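Local coordinates for protein DELTA1-pyrroline-2-carboxylate reductase (Thermococcus litoralis DSM 5473, PDB 6T3E) that probably catalyses the NADH-dependent reduction of Delta1-pyrroline-2-carboxylate to L-proline, a step in L-hydroxyproline metabolism, at residues 131-136 with 166-171; 162-167 with 190-195; 141-146 with 241-246. All blocks are in the same frame, centred on the assembly; numbering follows the deposited sequence.

Contact 1: 131-136 with 166-171; sequences TAMRTG and QLWAVC. With NAI (1,4-dihydronicotinamide adenine dinucleotide), chain F; PRO (proline), chain E.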
loop_
_atom_site.group_PDB
_atom_site.type_symbol
_atom_site.label_atom_id
_atom_site.label_comp_id
_atom_site.label_asym_id
_atom_site.label_seq_id
_atom_site.Cartn_x
_atom_site.Cartn_y
_atom_site.Cartn_z
ATOM N N THR B 131 10.650 -10.503 6.199
ATOM C CA THR B 131 11.379 -9.243 6.159
ATOM C C THR B 131 12.829 -9.442 6.582
ATOM O O THR B 131 13.756 -9.029 5.875
ATOM C CB THR B 131 10.709 -8.229 7.087
ATOM O OG1 THR B 131 9.376 -7.955 6.638
ATOM C CG2 THR B 131 11.522 -6.925 7.150
ATOM N N ALA B 132 13.044 -10.161 7.681
ATOM C CA ALA B 132 14.404 -10.430 8.133
ATOM C C ALA B 132 15.155 -11.304 7.133
ATOM O O ALA B 132 16.341 -11.068 6.865
ATOM C CB ALA B 132 14.370 -11.073 9.519
ATOM N N MET B 133 14.486 -12.318 6.561
ATOM C CA MET B 133 15.168 -13.193 5.614
ATOM C C MET B 133 15.567 -12.432 4.354
ATOM O O MET B 133 16.728 -12.479 3.933
ATOM C CB MET B 133 14.293 -14.403 5.272
ATOM C CG MET B 133 14.034 -15.341 6.460
ATOM S SD MET B 133 15.479 -16.321 6.975
ATOM C CE MET B 133 15.892 -17.166 5.447
ATOM N N ARG B 134 14.630 -11.685 3.766
ATOM C CA ARG B 134 14.925 -10.971 2.521
ATOM C C ARG B 134 15.936 -9.848 2.729
ATOM O O ARG B 134 16.689 -9.518 1.804
ATOM C CB ARG B 134 13.630 -10.424 1.909
ATOM C CG ARG B 134 13.004 -9.295 2.711
ATOM C CD ARG B 134 12.970 -8.014 1.946
ATOM N NE ARG B 134 13.377 -6.873 2.752
ATOM C CZ ARG B 134 12.766 -5.695 2.731
ATOM N NH1 ARG B 134 11.714 -5.502 1.956
ATOM N NH2 ARG B 134 13.199 -4.709 3.489
ATOM N N THR B 135 15.960 -9.241 3.922
ATOM C CA THR B 135 16.939 -8.197 4.208
ATOM C C THR B 135 18.345 -8.768 4.321
ATOM O O THR B 135 19.295 -8.211 3.761
ATOM C CB THR B 135 16.561 -7.472 5.494
ATOM O OG1 THR B 135 15.283 -6.846 5.333
ATOM C CG2 THR B 135 17.607 -6.426 5.847
ATOM N N GLY B 136 18.500 -9.879 5.044
ATOM C CA GLY B 136 19.797 -10.527 5.110
ATOM C C GLY B 136 20.273 -11.005 3.751
ATOM O O GLY B 136 21.443 -10.842 3.399
ATOM N N GLN B 166 21.526 -11.026 9.019
ATOM C CA GLN B 166 22.648 -10.374 8.362
ATOM C C GLN B 166 23.890 -11.242 8.448
ATOM O O GLN B 166 24.533 -11.525 7.432
ATOM C CB GLN B 166 22.904 -9.009 8.985
ATOM C CG GLN B 166 21.984 -7.916 8.497
ATOM C CD GLN B 166 22.207 -7.562 7.051
ATOM O OE1 GLN B 166 23.351 -7.529 6.565
ATOM N NE2 GLN B 166 21.108 -7.267 6.348
ATOM N N LEU B 167 24.226 -11.702 9.657
ATOM C CA LEU B 167 25.407 -12.544 9.804
ATOM C C LEU B 167 25.214 -13.883 9.109
ATOM O O LEU B 167 26.147 -14.395 8.479
ATOM C CB LEU B 167 25.748 -12.749 11.283
ATOM C CG LEU B 167 27.033 -13.556 11.543
ATOM C CD1 LEU B 167 28.261 -12.834 11.016
ATOM C CD2 LEU B 167 27.204 -13.933 13.018
ATOM N N TRP B 168 24.002 -14.445 9.186
ATOM C CA TRP B 168 23.717 -15.722 8.529
ATOM C C TRP B 168 23.953 -15.636 7.025
ATOM O O TRP B 168 24.626 -16.490 6.443
ATOM C CB TRP B 168 22.279 -16.158 8.842
ATOM C CG TRP B 168 21.854 -17.479 8.248
ATOM C CD1 TRP B 168 22.653 -18.412 7.653
ATOM C CD2 TRP B 168 20.523 -18.009 8.204
ATOM N NE1 TRP B 168 21.908 -19.480 7.226
ATOM C CE2 TRP B 168 20.597 -19.266 7.555
ATOM C CE3 TRP B 168 19.275 -17.546 8.649
ATOM C CZ2 TRP B 168 19.471 -20.068 7.337
ATOM C CZ3 TRP B 168 18.153 -18.344 8.434
ATOM C CH2 TRP B 168 18.263 -19.595 7.781
ATOM N N ALA B 169 23.436 -14.591 6.380
ATOM C CA ALA B 169 23.638 -14.459 4.940
ATOM C C ALA B 169 25.096 -14.176 4.585
ATOM O O ALA B 169 25.546 -14.549 3.496
ATOM C CB ALA B 169 22.728 -13.373 4.380
ATOM N N VAL B 170 25.834 -13.477 5.454
ATOM C CA VAL B 170 27.262 -13.276 5.214
ATOM C C VAL B 170 28.013 -14.603 5.303
ATOM O O VAL B 170 28.957 -14.848 4.543
ATOM C CB VAL B 170 27.832 -12.219 6.185
ATOM C CG1 VAL B 170 29.353 -12.162 6.105
ATOM C CG2 VAL B 170 27.257 -10.858 5.870
ATOM N N CYS B 171 27.597 -15.483 6.220
ATOM C CA CYS B 171 28.235 -16.791 6.365
ATOM C C CYS B 171 27.940 -17.705 5.173
ATOM O O CYS B 171 28.732 -18.609 4.872
ATOM C CB CYS B 171 27.763 -17.465 7.656
ATOM S SG CYS B 171 28.163 -16.631 9.218
HETATM P PA NAI F . 15.779 -4.383 16.791
HETATM O O1A NAI F . 15.179 -3.368 17.729
HETATM O O2A NAI F . 15.210 -5.757 17.084
HETATM O O5B NAI F . 17.424 -4.391 16.837
HETATM C C5B NAI F . 18.017 -3.098 16.843
HETATM C C4B NAI F . 19.388 -3.169 17.648
HETATM O O4B NAI F . 20.045 -2.065 17.515
HETATM C C3B NAI F . 19.083 -3.308 19.157
HETATM O O3B NAI F . 19.661 -4.445 19.615
HETATM C C2B NAI F . 19.694 -2.033 19.776
HETATM O O2B NAI F . 20.156 -2.292 21.192
HETATM C C1B NAI F . 20.689 -1.777 18.974
HETATM N N9A NAI F . 21.127 -0.410 19.059
HETATM C C8A NAI F . 20.293 0.630 18.973
HETATM N N7A NAI F . 21.019 1.736 19.091
HETATM C C5A NAI F . 22.305 1.380 19.247
HETATM C C6A NAI F . 23.437 2.143 19.407
HETATM N N6A NAI F . 23.652 3.577 19.471
HETATM N N1A NAI F . 24.624 1.557 19.547
HETATM C C2A NAI F . 24.703 0.204 19.516
HETATM N N3A NAI F . 23.586 -0.548 19.354
HETATM C C4A NAI F . 22.380 0.060 19.225
HETATM O O3 NAI F . 15.354 -3.886 15.260
HETATM P PN NAI F . 15.847 -4.667 13.873
HETATM O O1N NAI F . 14.632 -5.449 13.415
HETATM O O2N NAI F . 17.046 -5.537 14.130
HETATM O O5D NAI F . 16.245 -3.556 12.758
HETATM C C5D NAI F . 17.536 -3.068 12.780
HETATM C C4D NAI F . 17.619 -1.869 11.798
HETATM O O4D NAI F . 17.471 -2.255 10.546
HETATM C C3D NAI F . 16.468 -0.890 12.073
HETATM O O3D NAI F . 16.945 0.402 11.968
HETATM C C2D NAI F . 15.464 -1.137 10.938
HETATM O O2D NAI F . 14.620 0.123 10.750
HETATM C C1D NAI F . 16.247 -1.403 9.926
HETATM N N1N NAI F . 15.551 -2.238 8.933
HETATM C C2N NAI F . 15.718 -2.003 7.511
HETATM C C3N NAI F . 15.394 -3.136 6.497
HETATM C C7N NAI F . 16.188 -3.089 5.163
HETATM O O7N NAI F . 17.009 -2.256 5.044
HETATM N N7N NAI F . 15.912 -4.067 4.087
HETATM C C4N NAI F . 14.896 -4.482 6.983
HETATM C C5N NAI F . 14.265 -4.432 8.381
HETATM C C6N NAI F . 14.681 -3.318 9.358
HETATM N N PRO E . 12.483 -0.708 6.494
HETATM C CA PRO E . 12.207 -2.143 6.619
HETATM C C PRO E . 11.669 -2.799 5.350
HETATM O O PRO E . 11.817 -2.295 4.227
HETATM C CB PRO E . 11.157 -2.188 7.727
HETATM C CG PRO E . 11.519 -1.040 8.619
HETATM C CD PRO E . 12.166 0.019 7.740
HETATM O OXT PRO E . 11.061 -3.867 5.428
#
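Met133 and Trp168 meet in a Met-aromatic contact, SD of Met133 lying 3.7 Å from CZ3 of Trp168 and 57° off the six-membered ring's normal. Turns at chi2 and chi3 (-72° and -57°) bring CE of Met133 to the same indole corner. The helices come close at Gly136, whose CA lies 4.3 Å from CA of Gln166 and whose carbonyl oxygen rests against the methyl of Ala169. Gln166 bends at chi2, placing NE2 3.3 Å from Thr135 O and alongside the Thr135 methyl; the amide nitrogen is hydrogen-bonded to Ser139. The hydroxyl of Thr135 donates to Thr131 O (OG1 to O 2.7 Å), on the opposite face of that carbonyl from the backbone N of Thr135. This OG1 accepts a hydrogen bond from NE of Arg134 at 3.2 Å and a weak one from the carboxamide nitrogen N7N of the dihydronicotinamide. NH2 of Arg134 grips the proline carboxylate O in plane at 2.9 Å, while Glu326 and Asp327 form salt bridges with the same guanidinium. Met133 and Gly136 meet helix 161-173, while Thr131, Arg134 and Thr135 line the active-site pocket, where proline lies over one face of the dihydronicotinamide, its CA 3.6 Å from C4N.

Contact 2: 162-167 with 190-195; sequences QARTQL and KKFAEE. With NAI (1,4-dihydronicotinamide adenine dinucleotide), chain F.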
loop_
_atom_site.group_PDB
_atom_site.type_symbol
_atom_site.label_atom_id
_atom_site.label_comp_id
_atom_site.label_asym_id
_atom_site.label_seq_id
_atom_site.Cartn_x
_atom_site.Cartn_y
_atom_site.Cartn_z
ATOM N N GLN B 162 17.565 -8.019 12.797
ATOM C CA GLN B 162 18.210 -8.005 11.488
ATOM C C GLN B 162 19.625 -8.570 11.541
ATOM O O GLN B 162 20.041 -9.292 10.629
ATOM C CB GLN B 162 18.233 -6.586 10.916
ATOM C CG GLN B 162 16.853 -6.053 10.538
ATOM C CD GLN B 162 15.985 -7.118 9.888
ATOM O OE1 GLN B 162 16.423 -7.858 8.976
ATOM N NE2 GLN B 162 14.740 -7.205 10.351
ATOM N N ALA B 163 20.362 -8.291 12.618
ATOM C CA ALA B 163 21.757 -8.721 12.689
ATOM C C ALA B 163 21.889 -10.233 12.573
ATOM O O ALA B 163 22.896 -10.724 12.052
ATOM C CB ALA B 163 22.399 -8.245 13.990
ATOM N N ARG B 164 20.900 -10.987 13.055
ATOM C CA ARG B 164 20.988 -12.443 12.979
ATOM C C ARG B 164 20.989 -12.927 11.531
ATOM O O ARG B 164 21.909 -13.639 11.102
ATOM C CB ARG B 164 19.847 -13.071 13.762
ATOM C CG ARG B 164 20.013 -12.960 15.239
ATOM C CD ARG B 164 18.679 -13.142 15.917
ATOM N NE ARG B 164 18.828 -13.630 17.281
ATOM C CZ ARG B 164 19.078 -12.846 18.319
ATOM N NH1 ARG B 164 19.212 -11.527 18.139
ATOM N NH2 ARG B 164 19.184 -13.387 19.527
ATOM N N THR B 165 19.984 -12.517 10.748
ATOM C CA THR B 165 19.969 -12.884 9.338
ATOM C C THR B 165 21.081 -12.195 8.559
ATOM O O THR B 165 21.523 -12.705 7.518
ATOM C CB THR B 165 18.618 -12.543 8.725
ATOM O OG1 THR B 165 18.283 -11.198 9.073
ATOM C CG2 THR B 165 17.543 -13.499 9.249
ATOM N N GLN B 166 21.526 -11.026 9.019
ATOM C CA GLN B 166 22.648 -10.374 8.362
ATOM C C GLN B 166 23.890 -11.242 8.448
ATOM O O GLN B 166 24.533 -11.525 7.432
ATOM C CB GLN B 166 22.904 -9.009 8.985
ATOM C CG GLN B 166 21.984 -7.916 8.497
ATOM C CD GLN B 166 22.207 -7.562 7.051
ATOM O OE1 GLN B 166 23.351 -7.529 6.565
ATOM N NE2 GLN B 166 21.108 -7.267 6.348
ATOM N N LEU B 167 24.226 -11.702 9.657
ATOM C CA LEU B 167 25.407 -12.544 9.804
ATOM C C LEU B 167 25.214 -13.883 9.109
ATOM O O LEU B 167 26.147 -14.395 8.479
ATOM C CB LEU B 167 25.748 -12.749 11.283
ATOM C CG LEU B 167 27.033 -13.556 11.543
ATOM C CD1 LEU B 167 28.261 -12.834 11.016
ATOM C CD2 LEU B 167 27.204 -13.933 13.018
ATOM N N LYS B 190 24.873 -10.643 24.377
ATOM C CA LYS B 190 25.153 -11.966 24.926
ATOM C C LYS B 190 24.272 -13.018 24.270
ATOM O O LYS B 190 24.761 -14.044 23.783
ATOM C CB LYS B 190 24.937 -11.945 26.441
ATOM C CG LYS B 190 25.408 -13.180 27.186
ATOM C CD LYS B 190 25.163 -13.037 28.688
ATOM C CE LYS B 190 25.398 -14.359 29.402
ATOM N NZ LYS B 190 25.196 -14.275 30.867
ATOM N N LYS B 191 22.969 -12.742 24.200
ATOM C CA LYS B 191 22.047 -13.687 23.593
ATOM C C LYS B 191 22.391 -13.914 22.135
ATOM O O LYS B 191 22.302 -15.038 21.637
ATOM C CB LYS B 191 20.615 -13.178 23.743
ATOM C CG LYS B 191 19.589 -14.278 23.673
ATOM C CD LYS B 191 18.182 -13.746 23.764
ATOM C CE LYS B 191 17.211 -14.723 23.088
ATOM N NZ LYS B 191 17.187 -16.069 23.760
ATOM N N PHE B 192 22.813 -12.862 21.441
ATOM C CA PHE B 192 23.235 -13.002 20.053
ATOM C C PHE B 192 24.466 -13.891 19.934
ATOM O O PHE B 192 24.489 -14.832 19.127
ATOM C CB PHE B 192 23.503 -11.619 19.453
ATOM C CG PHE B 192 23.801 -11.640 17.988
ATOM C CD1 PHE B 192 25.073 -11.967 17.528
ATOM C CD2 PHE B 192 22.820 -11.312 17.063
ATOM C CE1 PHE B 192 25.354 -11.988 16.177
ATOM C CE2 PHE B 192 23.098 -11.331 15.702
ATOM C CZ PHE B 192 24.365 -11.668 15.263
ATOM N N ALA B 193 25.516 -13.587 20.706
ATOM C CA ALA B 193 26.756 -14.352 20.589
ATOM C C ALA B 193 26.534 -15.826 20.913
ATOM O O ALA B 193 26.978 -16.707 20.171
ATOM C CB ALA B 193 27.837 -13.755 21.483
ATOM N N GLU B 194 25.811 -16.112 21.995
ATOM C CA GLU B 194 25.554 -17.502 22.362
ATOM C C GLU B 194 24.719 -18.196 21.294
ATOM O O GLU B 194 25.144 -19.198 20.704
ATOM C CB GLU B 194 24.843 -17.573 23.715
ATOM C CG GLU B 194 25.701 -17.191 24.909
ATOM C CD GLU B 194 24.889 -17.106 26.190
ATOM O OE1 GLU B 194 23.697 -17.497 26.155
ATOM O OE2 GLU B 194 25.436 -16.650 27.223
ATOM N N GLU B 195 23.525 -17.657 21.028
ATOM C CA GLU B 195 22.566 -18.334 20.165
ATOM C C GLU B 195 23.047 -18.400 18.723
ATOM O O GLU B 195 22.817 -19.404 18.040
ATOM C CB GLU B 195 21.215 -17.644 20.259
ATOM C CG GLU B 195 20.510 -17.977 21.547
ATOM C CD GLU B 195 19.122 -17.394 21.599
ATOM O OE1 GLU B 195 18.783 -16.576 20.712
ATOM O OE2 GLU B 195 18.362 -17.776 22.514
HETATM P PA NAI F . 15.779 -4.383 16.791
HETATM O O1A NAI F . 15.179 -3.368 17.729
HETATM O O2A NAI F . 15.210 -5.757 17.084
HETATM O O5B NAI F . 17.424 -4.391 16.837
HETATM C C5B NAI F . 18.017 -3.098 16.843
HETATM C C4B NAI F . 19.388 -3.169 17.648
HETATM O O4B NAI F . 20.045 -2.065 17.515
HETATM C C3B NAI F . 19.083 -3.308 19.157
HETATM O O3B NAI F . 19.661 -4.445 19.615
HETATM C C2B NAI F . 19.694 -2.033 19.776
HETATM O O2B NAI F . 20.156 -2.292 21.192
HETATM C C1B NAI F . 20.689 -1.777 18.974
HETATM N N9A NAI F . 21.127 -0.410 19.059
HETATM C C8A NAI F . 20.293 0.630 18.973
HETATM N N7A NAI F . 21.019 1.736 19.091
HETATM C C5A NAI F . 22.305 1.380 19.247
HETATM C C6A NAI F . 23.437 2.143 19.407
HETATM N N6A NAI F . 23.652 3.577 19.471
HETATM N N1A NAI F . 24.624 1.557 19.547
HETATM C C2A NAI F . 24.703 0.204 19.516
HETATM N N3A NAI F . 23.586 -0.548 19.354
HETATM C C4A NAI F . 22.380 0.060 19.225
HETATM O O3 NAI F . 15.354 -3.886 15.260
HETATM P PN NAI F . 15.847 -4.667 13.873
HETATM O O1N NAI F . 14.632 -5.449 13.415
HETATM O O2N NAI F . 17.046 -5.537 14.130
HETATM O O5D NAI F . 16.245 -3.556 12.758
HETATM C C5D NAI F . 17.536 -3.068 12.780
HETATM C C4D NAI F . 17.619 -1.869 11.798
HETATM O O4D NAI F . 17.471 -2.255 10.546
HETATM C C3D NAI F . 16.468 -0.890 12.073
HETATM O O3D NAI F . 16.945 0.402 11.968
HETATM C C2D NAI F . 15.464 -1.137 10.938
HETATM O O2D NAI F . 14.620 0.123 10.750
HETATM C C1D NAI F . 16.247 -1.403 9.926
HETATM N N1N NAI F . 15.551 -2.238 8.933
HETATM C C2N NAI F . 15.718 -2.003 7.511
HETATM C C3N NAI F . 15.394 -3.136 6.497
HETATM C C7N NAI F . 16.188 -3.089 5.163
HETATM O O7N NAI F . 17.009 -2.256 5.044
HETATM N N7N NAI F . 15.912 -4.067 4.087
HETATM C C4N NAI F . 14.896 -4.482 6.983
HETATM C C5N NAI F . 14.265 -4.432 8.381
HETATM C C6N NAI F . 14.681 -3.318 9.358
#
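Helices 162-167 and 190-195 run in nearly the same direction, 31° apart with axes 11.2 Å from each other, and Arg164 and Phe192 are the closest pair of CA positions. Phe192 spans the separation: with CG anti to the backbone N (chi1 -174°), its ring edge points at the backbone of Ala163 and Arg164, and CE2 lies 3.6 Å from the Ala163 methyl CB. Leu167 CD2 approaches CE1 of the ring obliquely. Ala163 belongs to a GxGxxA pattern with Gly158 and Gly160, consistent with the dinucleotide-binding turn of a Rossmann fold, and Phe192 also touches Ile156 of strand 153-157. Arg164 and Phe192 slide past each other in opposite directions, guanidinium and ring planes 82° apart, with CD2 of the ring over one guanidinium face. At the edge of that group, Arg164 forms a salt bridge with Glu195, the hydrogen bond from NH2 to OE1 weak at 3.4 Å; Glu195 also pairs with Lys191, and NH1 of Arg164 bonds back to Gly160 O. Gln162 N donates almost straight to the phosphate oxygen O2N (2.9 Å). With an alanine here that bond would remain, but losing CD and NE2 beside C5N would probably open a gap against the dihydronicotinamide.

Contact 3: 141-146 with 241-246; sequences VATKYL and HINSVG. With NAI (1,4-dihydronicotinamide adenine dinucleotide), chain F.
The end of helix 128-146, residues 141-146, runs nearly antiparallel to strand 241-244, 162° between segments whose axes are 9.4 Å apart, and the CA atoms of Leu146 and His241 come nearest. With chi1 at 166°, CG of His241 turned away from the backbone N, the imidazole reaches up to the helix. There CB of Leu146 lies 3.4 Å from ND1 of His241, and CD1 of Leu146 reaches CE1 of the ring at 3.7 Å. Beside it, Thr143 and Asn243 cross at about a right angle: ND2 of Asn243 donates to OG1 of Thr143 at 3.0 Å, the hydroxyl lying 24° out of the amide plane. The same hydroxyl is also bonded to Ser139 O, one helical turn earlier. The strand is an inner member of the parallel sheet of the Rossmann-like domain, set between strands 219-222 and 316-319, and helix 128-146 covers it on one face, where His241 and Asn243, two residues apart, both point. Their side chains are joined as well: NE2 of His241 donates to OD1 of Asn243 at 2.7 Å, standing above the carbonyl plane. Asn243 therefore uses both ends of its amide, the oxygen toward His241 and the nitrogen toward Thr143, which fixes its rotation. On the other nitrogen of the ring, ND1 of His241 has a weak bond with Thr316. Beyond the strand's end, Val245 turns to the cofactor, with its CG2 3.6 Å from O4D of the nicotinamide ribose and its carbonyl oxygen beside C2N of the dihydronicotinamide.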
loop_
_atom_site.group_PDB
_atom_site.type_symbol
_atom_site.label_atom_id
_atom_site.label_comp_id
_atom_site.label_asym_id
_atom_site.label_seq_id
_atom_site.Cartn_x
_atom_site.Cartn_y
_atom_site.Cartn_z
ATOM N N VAL B 141 23.706 -11.044 -1.328
ATOM C CA VAL B 141 24.119 -10.931 -2.726
ATOM C C VAL B 141 25.111 -9.787 -2.887
ATOM O O VAL B 141 26.096 -9.912 -3.620
ATOM C CB VAL B 141 22.909 -10.799 -3.680
ATOM C CG1 VAL B 141 21.906 -11.917 -3.436
ATOM C CG2 VAL B 141 22.235 -9.455 -3.561
ATOM N N ALA B 142 24.890 -8.665 -2.193
ATOM C CA ALA B 142 25.838 -7.562 -2.311
ATOM C C ALA B 142 27.192 -7.947 -1.740
ATOM O O ALA B 142 28.231 -7.581 -2.297
ATOM C CB ALA B 142 25.302 -6.309 -1.626
ATOM N N THR B 143 27.199 -8.704 -0.641
ATOM C CA THR B 143 28.457 -9.161 -0.052
ATOM C C THR B 143 29.260 -10.014 -1.035
ATOM O O THR B 143 30.491 -9.928 -1.074
ATOM C CB THR B 143 28.164 -9.926 1.245
ATOM O OG1 THR B 143 27.498 -9.055 2.167
ATOM C CG2 THR B 143 29.442 -10.479 1.885
ATOM N N LYS B 144 28.580 -10.828 -1.853
ATOM C CA LYS B 144 29.278 -11.666 -2.831
ATOM C C LYS B 144 30.118 -10.840 -3.800
ATOM O O LYS B 144 31.211 -11.257 -4.199
ATOM C CB LYS B 144 28.276 -12.507 -3.612
ATOM C CG LYS B 144 28.321 -13.979 -3.287
ATOM C CD LYS B 144 27.531 -14.787 -4.305
ATOM C CE LYS B 144 26.076 -14.348 -4.337
ATOM N NZ LYS B 144 25.295 -15.137 -5.331
ATOM N N TYR B 145 29.598 -9.695 -4.235
ATOM C CA TYR B 145 30.279 -8.877 -5.226
ATOM C C TYR B 145 31.218 -7.842 -4.629
ATOM O O TYR B 145 32.134 -7.394 -5.328
ATOM C CB TYR B 145 29.258 -8.144 -6.101
ATOM C CG TYR B 145 28.399 -9.056 -6.930
ATOM C CD1 TYR B 145 28.688 -9.276 -8.269
ATOM C CD2 TYR B 145 27.300 -9.696 -6.378
ATOM C CE1 TYR B 145 27.912 -10.112 -9.030
ATOM C CE2 TYR B 145 26.514 -10.536 -7.130
ATOM C CZ TYR B 145 26.823 -10.741 -8.458
ATOM O OH TYR B 145 26.033 -11.577 -9.212
ATOM N N LEU B 146 31.015 -7.450 -3.363
ATOM C CA LEU B 146 31.712 -6.305 -2.783
ATOM C C LEU B 146 32.708 -6.648 -1.689
ATOM O O LEU B 146 33.557 -5.811 -1.378
ATOM C CB LEU B 146 30.707 -5.299 -2.196
ATOM C CG LEU B 146 29.719 -4.627 -3.144
ATOM C CD1 LEU B 146 28.790 -3.700 -2.391
ATOM C CD2 LEU B 146 30.471 -3.885 -4.228
ATOM N N HIS B 241 34.409 -4.398 4.012
ATOM C CA HIS B 241 33.111 -4.226 3.376
ATOM C C HIS B 241 32.058 -4.000 4.449
ATOM O O HIS B 241 32.075 -4.662 5.491
ATOM C CB HIS B 241 32.728 -5.450 2.535
ATOM C CG HIS B 241 31.282 -5.475 2.140
ATOM N ND1 HIS B 241 30.756 -4.636 1.180
ATOM C CD2 HIS B 241 30.248 -6.222 2.590
ATOM C CE1 HIS B 241 29.463 -4.870 1.048
ATOM N NE2 HIS B 241 29.130 -5.833 1.890
ATOM N N ILE B 242 31.165 -3.038 4.209
ATOM C CA ILE B 242 30.162 -2.621 5.184
ATOM C C ILE B 242 28.777 -2.862 4.608
ATOM O O ILE B 242 28.484 -2.437 3.485
ATOM C CB ILE B 242 30.306 -1.135 5.570
ATOM C CG1 ILE B 242 31.777 -0.738 5.681
ATOM C CG2 ILE B 242 29.569 -0.847 6.869
ATOM C CD1 ILE B 242 32.490 -1.412 6.815
ATOM N N ASN B 243 27.920 -3.505 5.393
ATOM C CA ASN B 243 26.496 -3.608 5.106
ATOM C C ASN B 243 25.743 -2.829 6.175
ATOM O O ASN B 243 25.839 -3.149 7.367
ATOM C CB ASN B 243 26.039 -5.068 5.065
ATOM C CG ASN B 243 26.690 -5.851 3.938
ATOM O OD1 ASN B 243 26.590 -5.480 2.770
ATOM N ND2 ASN B 243 27.348 -6.945 4.282
ATOM N N SER B 244 25.029 -1.790 5.753
ATOM C CA SER B 244 24.280 -0.925 6.656
ATOM C C SER B 244 22.810 -0.964 6.260
ATOM O O SER B 244 22.453 -0.577 5.141
ATOM C CB SER B 244 24.827 0.505 6.614
ATOM O OG SER B 244 24.076 1.373 7.443
ATOM N N VAL B 245 21.963 -1.463 7.160
ATOM C CA VAL B 245 20.548 -1.627 6.861
ATOM C C VAL B 245 19.661 -0.810 7.785
ATOM O O VAL B 245 18.435 -0.766 7.579
ATOM C CB VAL B 245 20.137 -3.115 6.883
ATOM C CG1 VAL B 245 21.195 -3.949 6.178
ATOM C CG2 VAL B 245 19.935 -3.597 8.301
ATOM N N GLY B 246 20.242 -0.130 8.769
ATOM C CA GLY B 246 19.431 0.630 9.695
ATOM C C GLY B 246 18.694 1.749 8.989
ATOM O O GLY B 246 19.139 2.271 7.963
HETATM P PA NAI F . 15.779 -4.383 16.791
HETATM O O1A NAI F . 15.179 -3.368 17.729
HETATM O O2A NAI F . 15.210 -5.757 17.084
HETATM O O5B NAI F . 17.424 -4.391 16.837
HETATM C C5B NAI F . 18.017 -3.098 16.843
HETATM C C4B NAI F . 19.388 -3.169 17.648
HETATM O O4B NAI F . 20.045 -2.065 17.515
HETATM C C3B NAI F . 19.083 -3.308 19.157
HETATM O O3B NAI F . 19.661 -4.445 19.615
HETATM C C2B NAI F . 19.694 -2.033 19.776
HETATM O O2B NAI F . 20.156 -2.292 21.192
HETATM C C1B NAI F . 20.689 -1.777 18.974
HETATM N N9A NAI F . 21.127 -0.410 19.059
HETATM C C8A NAI F . 20.293 0.630 18.973
HETATM N N7A NAI F . 21.019 1.736 19.091
HETATM C C5A NAI F . 22.305 1.380 19.247
HETATM C C6A NAI F . 23.437 2.143 19.407
HETATM N N6A NAI F . 23.652 3.577 19.471
HETATM N N1A NAI F . 24.624 1.557 19.547
HETATM C C2A NAI F . 24.703 0.204 19.516
HETATM N N3A NAI F . 23.586 -0.548 19.354
HETATM C C4A NAI F . 22.380 0.060 19.225
HETATM O O3 NAI F . 15.354 -3.886 15.260
HETATM P PN NAI F . 15.847 -4.667 13.873
HETATM O O1N NAI F . 14.632 -5.449 13.415
HETATM O O2N NAI F . 17.046 -5.537 14.130
HETATM O O5D NAI F . 16.245 -3.556 12.758
HETATM C C5D NAI F . 17.536 -3.068 12.780
HETATM C C4D NAI F . 17.619 -1.869 11.798
HETATM O O4D NAI F . 17.471 -2.255 10.546
HETATM C C3D NAI F . 16.468 -0.890 12.073
HETATM O O3D NAI F . 16.945 0.402 11.968
HETATM C C2D NAI F . 15.464 -1.137 10.938
HETATM O O2D NAI F . 14.620 0.123 10.750
HETATM C C1D NAI F . 16.247 -1.403 9.926
HETATM N N1N NAI F . 15.551 -2.238 8.933
HETATM C C2N NAI F . 15.718 -2.003 7.511
HETATM C C3N NAI F . 15.394 -3.136 6.497
HETATM C C7N NAI F . 16.188 -3.089 5.163
HETATM O O7N NAI F . 17.009 -2.256 5.044
HETATM N N7N NAI F . 15.912 -4.067 4.087
HETATM C C4N NAI F . 14.896 -4.482 6.983
HETATM C C5N NAI F . 14.265 -4.432 8.381
HETATM C C6N NAI F . 14.681 -3.318 9.358
#

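In the fold
From the N terminus, helix 128-146 supplies the first segments of two contacts, 131-136 for contact 1 and 141-146 for contact 3. Contact 1 closes first, at helix 161-173, after 29 intervening residues that include strand 153-157. The same helix opens contact 2, which overlaps contact 1 at Gln166 and Leu167 and closes on helix 186-200. Contact 3 closes last, at strand 241-244, after 94 residues. Its loop encloses all of contact 2 and crosses that of contact 1. Helix 161-173 thus ties helix 128-146 to helix 186-200, and Gln166 also packs against Val245 and Asn243 of contact 3. All three contacts border NADH.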